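Pesticidal crystal protein CRY4AA (Bacillus thuringiensis, PDB 2C9K) promotes colloid-osmotic lysis by binding to midgut epithelial cells of insects, acting as a mosquito-larvicidal, pore-forming toxin. Local coordinates at residues 221-226 / 267-272; 466-471 / 513-518; 519-524 / 575-580. One frame throughout, in Å; residues are numbered along the deposited sequence.

Overall arrangement
Contact 1 stands apart from the other two. It joins the N-terminal helical domain to the middle beta domain, at the start of helix 222-240. Contacts 2 and 3 both lie in the C-terminal beta domain, on the opposite side of the chain's centre. The centre of contact 1 is about 46 Å from the centre of either one. Its nearest atoms are about 29 Å from contact 2 and about 21 Å from contact 3. The centres of contacts 2 and 3 are about 11 Å apart, and both use strand 517-527. Two probable hydrogen bonds join them: Gln517 O with Phe579 N, and Tyr467 O with Tyr519 OH.

Contact 1 of 3, residues 221-226 / 267-272; sequences NWNTYN and LNFEES
Phe269 points its ring at helix 222-240 because CG stands opposite the backbone N (chi1 173°). Asn223 has a similar first torsion (chi1 -165°), and its CB comes down over one face of the ring. This CB lies 3.4 Å from the centroid of the Phe269 ring, almost on the ring normal, a CH-pi contact over the centre of that face. The amide of Asn223 leans across the same ring, with the two planes 53° apart. Its OD1 is 3.5 Å from Phe269 CD2.

Asn221 reaches the far end of the ring. Its OD1 approaches obliquely and lies 3.6 Å from Phe269 CZ. Asn221 is the N-cap of helix 222-240, and the same oxygen makes the capping bond. It accepts a hydrogen bond of 3.0 Å from Thr224 N, which sits above the plane of the Asn221 amide. The other end of that amide, ND2, is bonded to Asp213. Both ends are thus held, which should fix the rotation of the group beside the phenylalanine.

Trp222 adds a looser apolar touch. Phe269 CE1 lies near the indole plane, at its edge, 4.4 Å from Trp222 CE3. The indole NE1 turns to Glu283, and the ring also meets Phe279.

Phe269 opens a type I beta turn that runs to Ser272. A bond of 2.6 Å from Ser272 OG to Asn268 O ties the turn back to the residue before it. The carboxylate carbon of Glu270 lies at the edge of the Phe269 ring, in its plane.

The arrangement is a capped helix start with an aromatic side chain laid against its first turn. It belongs to the interface of a three-domain delta-endotoxin where the last helix of the N-terminal bundle meets the middle, beta-rich domain.

Contact 2 of 3, residues 466-471 / 513-518; sequences IYTHLT and SNFQQS
Ile466 O is gripped twice by Ser513. The hydroxyl OG donates a bond of 2.5 Å to Ile466 O, tilted 32° from the carbonyl plane. Ser513 N adds a weak bond of 3.3 Å to Ile466 O. The serine can use both groups because its OG stands beside its own backbone N, opposite the carbonyl carbon (chi1 -57°). The same hydroxyl lies 3.4 Å from Tyr467 CA.

A second polar link closes the other end. Gln517 NE2 donates to Thr468 O over 2.8 Å, with an N-H...O angle of 152°. The bond lies in the plane of both groups and uses a lone pair of the carbonyl. The chain of Gln517 bends at chi2 to bring its amide there. Its OE1 turns back and accepts Ser518 N at 3.0 Å, with the N-H coming from above the amide plane. NE2 also has a weak bond to Thr611 O. The buried amide is therefore held at both ends.

Thr468 fits between these links. Its CB and CG2 lie across the bent chain of Gln517, with Thr468 CG2 3.3 Å from Gln517 CG. The methyl also reaches Phe515 CB at 4.1 Å, on the more exposed side.

Around the contact, the loop 466-471 runs into strand 471-475, and Thr471 pairs through its backbone with Gln256 of strand 255-256. Ile466 bonds through its backbone to Gln511 and rests its side chain on Phe607 of strand 600-609. Gln517 begins strand 517-527 and touches Pro609 at the end of strand 600-609.

Contact 3 of 3, residues 519-524 / 575-580; sequences YFIRIR and NEVKFA
Tyr519 and Val577 form an antiparallel hydrogen-bonded pair in the C-terminal domain, the beta sandwich of three-domain delta-endotoxins. Tyr519 N donates to Val577 O over 2.7 Å. The return bond from Val577 N to Tyr519 O is longer, 3.3 Å. It is the one bridge between the two segments. Their axes make an angle of 112°, and the chains part beyond Phe520, while a Gln517-Phe579 backbone bond continues the pairing on the other side.

The tight side is the face that carries Tyr519 and Val577. A chi1 of -56° swings the Tyr519 ring away from its own carbonyl and against Phe579. The rings meet obliquely, with their planes 43° apart. Tyr519 CE1 comes to the rim of the Phe579 ring, near its plane, 3.6 Å from Phe579 CD1. Next to them Ile521 CG2 meets Val577 CG1 at 4.2 Å. Phe607 of strand 600-609 touches both aromatic side chains. The buried hydroxyl of Tyr519 is satisfied by His512 NE2 and Tyr467 O.

The other side is looser and nearer solvent. Phe520 is partly exposed, and Glu576 CB approaches its ring obliquely, 3.5 Å from Phe520 CE2. Glu576 is exposed, and its OE1 has a weak hydrogen bond with Ser518 OG. Where the strands part, a water takes the place of direct pairing. It lies in the plane of the Phe520 ring, at its edge. The water accepts from Ile521 N at 2.8 Å. Its oxygen lies 2.9 Å from Asn575 O, one of more acceptors than it has protons.

Contact 1 of 3, residues 221-226 / 267-272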
loop_
_atom_site.group_PDB
_atom_site.type_symbol
_atom_site.label_atom_id
_atom_site.label_comp_id
_atom_site.label_asym_id
_atom_site.label_seq_id
_atom_site.Cartn_x
_atom_site.Cartn_y
_atom_site.Cartn_z
ATOM N N ASN A 221 -17.022 -13.141 -9.790
ATOM C CA ASN A 221 -17.455 -11.918 -9.116
ATOM C C ASN A 221 -16.324 -10.911 -8.901
ATOM O O ASN A 221 -15.523 -11.048 -7.970
ATOM C CB ASN A 221 -18.091 -12.239 -7.771
ATOM C CG ASN A 221 -18.793 -11.042 -7.175
ATOM O OD1 ASN A 221 -18.252 -9.938 -7.168
ATOM N ND2 ASN A 221 -20.002 -11.251 -6.670
ATOM N N TRP A 222 -16.281 -9.892 -9.758
ATOM C CA TRP A 222 -15.262 -8.846 -9.690
ATOM C C TRP A 222 -15.239 -8.033 -8.385
ATOM O O TRP A 222 -14.166 -7.681 -7.893
ATOM C CB TRP A 222 -15.423 -7.881 -10.869
ATOM C CG TRP A 222 -14.465 -6.742 -10.825
ATOM C CD1 TRP A 222 -13.186 -6.721 -11.299
ATOM C CD2 TRP A 222 -14.683 -5.479 -10.206
ATOM N NE1 TRP A 222 -12.592 -5.520 -11.012
ATOM C CE2 TRP A 222 -13.490 -4.737 -10.339
ATOM C CE3 TRP A 222 -15.771 -4.899 -9.545
ATOM C CZ2 TRP A 222 -13.356 -3.447 -9.837
ATOM C CZ3 TRP A 222 -15.633 -3.617 -9.047
ATOM C CH2 TRP A 222 -14.434 -2.906 -9.198
ATOM N N ASN A 223 -16.408 -7.726 -7.827
ATOM C CA ASN A 223 -16.460 -6.943 -6.591
ATOM C C ASN A 223 -15.833 -7.720 -5.442
ATOM O O ASN A 223 -15.205 -7.152 -4.548
ATOM C CB ASN A 223 -17.903 -6.576 -6.227
ATOM C CG ASN A 223 -17.972 -5.475 -5.179
ATOM O OD1 ASN A 223 -19.031 -5.188 -4.631
ATOM N ND2 ASN A 223 -16.835 -4.844 -4.904
ATOM N N THR A 224 -16.013 -9.033 -5.470
ATOM C CA THR A 224 -15.456 -9.888 -4.431
ATOM C C THR A 224 -13.940 -9.889 -4.584
ATOM O O THR A 224 -13.199 -9.838 -3.617
ATOM C CB THR A 224 -16.011 -11.320 -4.568
ATOM O OG1 THR A 224 -17.427 -11.299 -4.331
ATOM C CG2 THR A 224 -15.328 -12.257 -3.587
ATOM N N TYR A 225 -13.502 -9.933 -5.832
ATOM C CA TYR A 225 -12.097 -9.936 -6.169
ATOM C C TYR A 225 -11.502 -8.629 -5.666
ATOM O O TYR A 225 -10.455 -8.603 -5.024
ATOM C CB TYR A 225 -11.952 -10.036 -7.695
ATOM C CG TYR A 225 -10.528 -10.081 -8.190
ATOM C CD1 TYR A 225 -9.888 -11.294 -8.436
ATOM C CD2 TYR A 225 -9.808 -8.910 -8.382
ATOM C CE1 TYR A 225 -8.565 -11.335 -8.859
ATOM C CE2 TYR A 225 -8.492 -8.942 -8.799
ATOM C CZ TYR A 225 -7.877 -10.153 -9.037
ATOM O OH TYR A 225 -6.577 -10.161 -9.472
ATOM N N ASN A 226 -12.190 -7.534 -5.951
ATOM C CA ASN A 226 -11.710 -6.226 -5.548
ATOM C C ASN A 226 -11.691 -6.021 -4.028
ATOM O O ASN A 226 -10.759 -5.419 -3.494
ATOM C CB ASN A 226 -12.559 -5.146 -6.219
ATOM C CG ASN A 226 -12.050 -3.756 -5.939
ATOM O OD1 ASN A 226 -10.984 -3.363 -6.419
ATOM N ND2 ASN A 226 -12.808 -2.997 -5.151
ATOM N N LEU A 267 -19.274 1.549 -5.841
ATOM C CA LEU A 267 -20.655 1.944 -5.620
ATOM C C LEU A 267 -21.550 1.471 -6.760
ATOM O O LEU A 267 -21.162 1.546 -7.935
ATOM C CB LEU A 267 -20.748 3.472 -5.496
ATOM C CG LEU A 267 -22.129 4.141 -5.591
ATOM C CD1 LEU A 267 -23.020 3.721 -4.426
ATOM C CD2 LEU A 267 -21.947 5.646 -5.607
ATOM N N ASN A 268 -22.742 0.993 -6.390
ATOM C CA ASN A 268 -23.772 0.503 -7.310
ATOM C C ASN A 268 -23.450 -0.780 -8.056
ATOM O O ASN A 268 -23.958 -1.013 -9.152
ATOM C CB ASN A 268 -24.154 1.578 -8.326
ATOM C CG ASN A 268 -24.925 2.715 -7.700
ATOM O OD1 ASN A 268 -25.586 2.550 -6.666
ATOM N ND2 ASN A 268 -24.863 3.877 -8.331
ATOM N N PHE A 269 -22.618 -1.619 -7.455
ATOM C CA PHE A 269 -22.243 -2.872 -8.077
ATOM C C PHE A 269 -23.422 -3.829 -8.209
ATOM O O PHE A 269 -23.724 -4.332 -9.293
ATOM C CB PHE A 269 -21.160 -3.564 -7.260
ATOM C CG PHE A 269 -20.840 -4.938 -7.758
ATOM C CD1 PHE A 269 -20.090 -5.112 -8.917
ATOM C CD2 PHE A 269 -21.354 -6.059 -7.115
ATOM C CE1 PHE A 269 -19.860 -6.389 -9.433
ATOM C CE2 PHE A 269 -21.127 -7.336 -7.625
ATOM C CZ PHE A 269 -20.381 -7.501 -8.785
ATOM N N GLU A 270 -24.083 -4.081 -7.088
ATOM C CA GLU A 270 -25.195 -5.012 -7.048
ATOM C C GLU A 270 -26.442 -4.604 -7.821
ATOM O O GLU A 270 -27.120 -5.459 -8.370
ATOM C CB GLU A 270 -25.547 -5.321 -5.586
ATOM C CG GLU A 270 -24.351 -5.821 -4.770
ATOM C CD GLU A 270 -23.549 -4.696 -4.078
ATOM O OE1 GLU A 270 -23.327 -3.618 -4.697
ATOM O OE2 GLU A 270 -23.127 -4.903 -2.908
ATOM N N GLU A 271 -26.748 -3.315 -7.888
ATOM C CA GLU A 271 -27.947 -2.899 -8.601
ATOM C C GLU A 271 -27.732 -2.482 -10.044
ATOM O O GLU A 271 -28.605 -1.878 -10.663
ATOM C CB GLU A 271 -28.663 -1.798 -7.824
ATOM C CG GLU A 271 -29.314 -2.328 -6.557
ATOM C CD GLU A 271 -30.373 -1.397 -5.998
ATOM O OE1 GLU A 271 -31.094 -1.825 -5.067
ATOM O OE2 GLU A 271 -30.485 -0.244 -6.485
ATOM N N SER A 272 -26.566 -2.831 -10.576
ATOM C CA SER A 272 -26.214 -2.537 -11.961
ATOM C C SER A 272 -25.943 -3.865 -12.649
ATOM O O SER A 272 -25.570 -4.834 -11.997
ATOM C CB SER A 272 -24.974 -1.654 -12.018
ATOM O OG SER A 272 -25.198 -0.444 -11.312
#

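Contact 2 of 3, residues 466-471 / 513-518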
loop_
_atom_site.group_PDB
_atom_site.type_symbol
_atom_site.label_atom_id
_atom_site.label_comp_id
_atom_site.label_asym_id
_atom_site.label_seq_id
_atom_site.Cartn_x
_atom_site.Cartn_y
_atom_site.Cartn_z
ATOM N N ILE A 466 13.957 14.727 0.639
ATOM C CA ILE A 466 15.122 13.909 0.893
ATOM C C ILE A 466 15.594 14.345 2.264
ATOM O O ILE A 466 15.909 15.516 2.471
ATOM C CB ILE A 466 16.200 14.170 -0.184
ATOM C CG1 ILE A 466 15.658 13.698 -1.543
ATOM C CG2 ILE A 466 17.498 13.462 0.180
ATOM C CD1 ILE A 466 16.551 13.929 -2.729
ATOM N N TYR A 467 15.603 13.417 3.211
ATOM C CA TYR A 467 16.029 13.736 4.556
ATOM C C TYR A 467 17.532 13.573 4.705
ATOM O O TYR A 467 18.188 12.950 3.874
ATOM C CB TYR A 467 15.285 12.863 5.565
ATOM C CG TYR A 467 13.779 13.017 5.484
ATOM C CD1 TYR A 467 13.006 12.136 4.726
ATOM C CD2 TYR A 467 13.134 14.069 6.138
ATOM C CE1 TYR A 467 11.632 12.301 4.623
ATOM C CE2 TYR A 467 11.762 14.251 6.040
ATOM C CZ TYR A 467 11.012 13.365 5.283
ATOM O OH TYR A 467 9.646 13.550 5.183
ATOM N N THR A 468 18.070 14.135 5.778
ATOM C CA THR A 468 19.507 14.100 6.037
ATOM C C THR A 468 19.947 13.218 7.195
ATOM O O THR A 468 21.135 12.955 7.344
ATOM C CB THR A 468 20.026 15.509 6.351
ATOM O OG1 THR A 468 19.412 15.972 7.560
ATOM C CG2 THR A 468 19.690 16.469 5.227
ATOM N N HIS A 469 19.000 12.777 8.019
ATOM C CA HIS A 469 19.317 11.968 9.192
ATOM C C HIS A 469 18.940 10.502 9.083
ATOM O O HIS A 469 18.831 9.811 10.100
ATOM C CB HIS A 469 18.640 12.559 10.429
ATOM C CG HIS A 469 17.149 12.411 10.429
ATOM N ND1 HIS A 469 16.345 12.963 9.457
ATOM C CD2 HIS A 469 16.321 11.749 11.270
ATOM C CE1 HIS A 469 15.086 12.646 9.696
ATOM N NE2 HIS A 469 15.044 11.910 10.790
ATOM N N LEU A 470 18.723 10.027 7.866
ATOM C CA LEU A 470 18.379 8.632 7.656
ATOM C C LEU A 470 18.227 8.354 6.161
ATOM O O LEU A 470 18.242 9.271 5.347
ATOM C CB LEU A 470 17.091 8.283 8.408
ATOM C CG LEU A 470 15.730 8.540 7.755
ATOM C CD1 LEU A 470 14.640 8.128 8.721
ATOM C CD2 LEU A 470 15.583 9.998 7.370
ATOM N N THR A 471 18.095 7.087 5.798
ATOM C CA THR A 471 17.955 6.725 4.399
ATOM C C THR A 471 16.570 7.068 3.895
ATOM O O THR A 471 15.564 6.680 4.492
ATOM C CB THR A 471 18.205 5.222 4.182
ATOM O OG1 THR A 471 19.586 4.931 4.434
ATOM C CG2 THR A 471 17.855 4.817 2.756
ATOM N N SER A 513 15.783 18.783 2.206
ATOM C CA SER A 513 15.396 19.300 3.516
ATOM C C SER A 513 16.024 20.672 3.724
ATOM O O SER A 513 16.781 21.154 2.878
ATOM C CB SER A 513 15.871 18.364 4.615
ATOM O OG SER A 513 15.347 17.072 4.410
ATOM N N ASN A 514 15.716 21.304 4.852
ATOM C CA ASN A 514 16.260 22.625 5.131
ATOM C C ASN A 514 17.638 22.535 5.774
ATOM O O ASN A 514 17.940 23.237 6.739
ATOM C CB ASN A 514 15.296 23.405 6.021
ATOM C CG ASN A 514 15.761 24.812 6.287
ATOM O OD1 ASN A 514 16.264 25.490 5.396
ATOM N ND2 ASN A 514 15.585 25.266 7.521
ATOM N N PHE A 515 18.472 21.651 5.230
ATOM C CA PHE A 515 19.832 21.468 5.726
ATOM C C PHE A 515 20.808 21.213 4.584
ATOM O O PHE A 515 20.443 21.263 3.413
ATOM C CB PHE A 515 19.900 20.300 6.721
ATOM C CG PHE A 515 18.954 20.431 7.865
ATOM C CD1 PHE A 515 17.623 20.060 7.728
ATOM C CD2 PHE A 515 19.379 20.953 9.076
ATOM C CE1 PHE A 515 16.724 20.209 8.783
ATOM C CE2 PHE A 515 18.488 21.110 10.140
ATOM C CZ PHE A 515 17.160 20.738 9.993
ATOM N N GLN A 516 22.056 20.947 4.943
ATOM C CA GLN A 516 23.088 20.662 3.966
ATOM C C GLN A 516 23.551 19.227 4.161
ATOM O O GLN A 516 23.764 18.799 5.286
ATOM C CB GLN A 516 24.257 21.611 4.159
ATOM C CG GLN A 516 25.441 21.287 3.298
ATOM C CD GLN A 516 26.097 22.530 2.787
ATOM O OE1 GLN A 516 25.497 23.284 2.010
ATOM N NE2 GLN A 516 27.333 22.772 3.221
ATOM N N GLN A 517 23.709 18.485 3.072
ATOM C CA GLN A 517 24.139 17.102 3.180
ATOM C C GLN A 517 24.769 16.537 1.921
ATOM O O GLN A 517 24.559 17.049 0.811
ATOM C CB GLN A 517 22.953 16.212 3.547
ATOM C CG GLN A 517 22.882 15.849 5.006
ATOM C CD GLN A 517 23.956 14.869 5.433
ATOM O OE1 GLN A 517 25.118 14.979 5.036
ATOM N NE2 GLN A 517 23.574 13.917 6.268
ATOM N N SER A 518 25.549 15.476 2.115
ATOM C CA SER A 518 26.183 14.761 1.021
ATOM C C SER A 518 25.541 13.382 1.049
ATOM O O SER A 518 25.137 12.906 2.108
ATOM C CB SER A 518 27.693 14.649 1.228
ATOM O OG SER A 518 28.365 15.749 0.634
#

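Contact 3 of 3, residues 519-524 / 575-580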
loop_
_atom_site.group_PDB
_atom_site.type_symbol
_atom_site.label_atom_id
_atom_site.label_comp_id
_atom_site.label_asym_id
_atom_site.label_seq_id
_atom_site.Cartn_x
_atom_site.Cartn_y
_atom_site.Cartn_z
ATOM N N TYR A 519 25.425 12.743 -0.107
ATOM C CA TYR A 519 24.803 11.432 -0.153
ATOM C C TYR A 519 25.456 10.522 -1.166
ATOM O O TYR A 519 26.447 10.863 -1.804
ATOM C CB TYR A 519 23.325 11.538 -0.566
ATOM C CG TYR A 519 22.454 12.437 0.262
ATOM C CD1 TYR A 519 22.539 13.829 0.146
ATOM C CD2 TYR A 519 21.534 11.901 1.161
ATOM C CE1 TYR A 519 21.726 14.673 0.913
ATOM C CE2 TYR A 519 20.716 12.729 1.935
ATOM C CZ TYR A 519 20.819 14.114 1.808
ATOM O OH TYR A 519 20.026 14.926 2.584
ATOM N N PHE A 520 24.861 9.345 -1.280
ATOM C CA PHE A 520 25.221 8.348 -2.266
ATOM C C PHE A 520 23.809 7.989 -2.695
ATOM O O PHE A 520 22.949 7.768 -1.844
ATOM C CB PHE A 520 25.924 7.128 -1.640
ATOM C CG PHE A 520 27.402 7.324 -1.436
ATOM C CD1 PHE A 520 27.998 7.024 -0.214
ATOM C CD2 PHE A 520 28.188 7.879 -2.445
ATOM C CE1 PHE A 520 29.347 7.284 0.003
ATOM C CE2 PHE A 520 29.547 8.143 -2.234
ATOM C CZ PHE A 520 30.122 7.847 -1.007
ATOM N N ILE A 521 23.520 8.003 -3.985
ATOM C CA ILE A 521 22.177 7.620 -4.362
ATOM C C ILE A 521 22.286 6.134 -4.753
ATOM O O ILE A 521 23.186 5.738 -5.489
ATOM C CB ILE A 521 21.571 8.585 -5.484
ATOM C CG1 ILE A 521 21.252 7.820 -6.757
ATOM C CG2 ILE A 521 22.489 9.773 -5.730
ATOM C CD1 ILE A 521 19.995 7.040 -6.654
ATOM N N ARG A 522 21.397 5.318 -4.188
ATOM C CA ARG A 522 21.377 3.865 -4.402
ATOM C C ARG A 522 20.072 3.436 -5.061
ATOM O O ARG A 522 19.024 3.993 -4.766
ATOM C CB ARG A 522 21.525 3.171 -3.049
ATOM C CG ARG A 522 21.597 1.678 -3.103
ATOM C CD ARG A 522 21.854 1.122 -1.721
ATOM N NE ARG A 522 20.649 1.065 -0.898
ATOM C CZ ARG A 522 20.642 0.704 0.385
ATOM N NH1 ARG A 522 21.777 0.380 0.987
ATOM N NH2 ARG A 522 19.503 0.639 1.063
ATOM N N ILE A 523 20.127 2.437 -5.934
ATOM C CA ILE A 523 18.938 1.977 -6.651
ATOM C C ILE A 523 18.528 0.524 -6.375
ATOM O O ILE A 523 19.374 -0.374 -6.354
ATOM C CB ILE A 523 19.154 2.159 -8.177
ATOM C CG1 ILE A 523 18.969 3.623 -8.551
ATOM C CG2 ILE A 523 18.195 1.303 -8.971
ATOM C CD1 ILE A 523 19.326 3.886 -9.981
ATOM N N ARG A 524 17.227 0.301 -6.162
ATOM C CA ARG A 524 16.689 -1.045 -5.926
ATOM C C ARG A 524 15.964 -1.399 -7.218
ATOM O O ARG A 524 14.886 -0.879 -7.495
ATOM C CB ARG A 524 15.699 -1.052 -4.750
ATOM C CG ARG A 524 15.214 -2.454 -4.343
ATOM C CD ARG A 524 14.505 -2.454 -2.987
ATOM N NE ARG A 524 14.278 -3.795 -2.432
ATOM C CZ ARG A 524 13.233 -4.578 -2.710
ATOM N NH1 ARG A 524 12.290 -4.176 -3.548
ATOM N NH2 ARG A 524 13.122 -5.767 -2.134
ATOM N N ASN A 575 30.301 8.180 -7.322
ATOM C CA ASN A 575 30.401 9.591 -6.961
ATOM C C ASN A 575 29.277 10.053 -6.032
ATOM O O ASN A 575 28.142 9.590 -6.124
ATOM C CB ASN A 575 30.429 10.458 -8.225
ATOM C CG ASN A 575 29.313 10.118 -9.192
ATOM O OD1 ASN A 575 29.142 8.962 -9.584
ATOM N ND2 ASN A 575 28.552 11.127 -9.592
ATOM N N GLU A 576 29.607 10.970 -5.129
ATOM C CA GLU A 576 28.627 11.492 -4.188
ATOM C C GLU A 576 28.067 12.844 -4.613
ATOM O O GLU A 576 28.649 13.556 -5.429
ATOM C CB GLU A 576 29.233 11.607 -2.788
ATOM C CG GLU A 576 30.501 12.436 -2.702
ATOM C CD GLU A 576 30.974 12.606 -1.269
ATOM O OE1 GLU A 576 30.387 13.442 -0.542
ATOM O OE2 GLU A 576 31.921 11.892 -0.862
ATOM N N VAL A 577 26.925 13.190 -4.038
ATOM C CA VAL A 577 26.263 14.439 -4.346
ATOM C C VAL A 577 26.002 15.232 -3.057
ATOM O O VAL A 577 25.917 14.670 -1.960
ATOM C CB VAL A 577 24.935 14.154 -5.061
ATOM C CG1 VAL A 577 25.132 13.044 -6.078
ATOM C CG2 VAL A 577 23.871 13.756 -4.052
ATOM N N LYS A 578 25.894 16.545 -3.194
ATOM C CA LYS A 578 25.631 17.405 -2.058
ATOM C C LYS A 578 24.507 18.356 -2.439
ATOM O O LYS A 578 24.540 18.983 -3.501
ATOM C CB LYS A 578 26.887 18.188 -1.656
ATOM C CG LYS A 578 27.498 19.075 -2.742
ATOM C CD LYS A 578 28.180 18.255 -3.855
ATOM C CE LYS A 578 27.261 17.997 -5.050
ATOM N NZ LYS A 578 27.826 16.973 -5.972
ATOM N N PHE A 579 23.505 18.445 -1.569
ATOM C CA PHE A 579 22.361 19.308 -1.804
ATOM C C PHE A 579 22.303 20.421 -0.757
ATOM O O PHE A 579 22.622 20.207 0.411
ATOM C CB PHE A 579 21.076 18.481 -1.749
ATOM C CG PHE A 579 21.048 17.331 -2.716
ATOM C CD1 PHE A 579 20.869 16.029 -2.260
ATOM C CD2 PHE A 579 21.153 17.546 -4.086
ATOM C CE1 PHE A 579 20.788 14.964 -3.155
ATOM C CE2 PHE A 579 21.072 16.483 -4.985
ATOM C CZ PHE A 579 20.888 15.193 -4.516
ATOM N N ALA A 580 21.906 21.613 -1.187
ATOM C CA ALA A 580 21.796 22.740 -0.280
ATOM C C ALA A 580 20.392 22.703 0.304
ATOM O O ALA A 580 19.539 21.966 -0.172
ATOM C CB ALA A 580 22.031 24.045 -1.025
HETATM O O HOH W 1 25.925 7.787 -5.436
#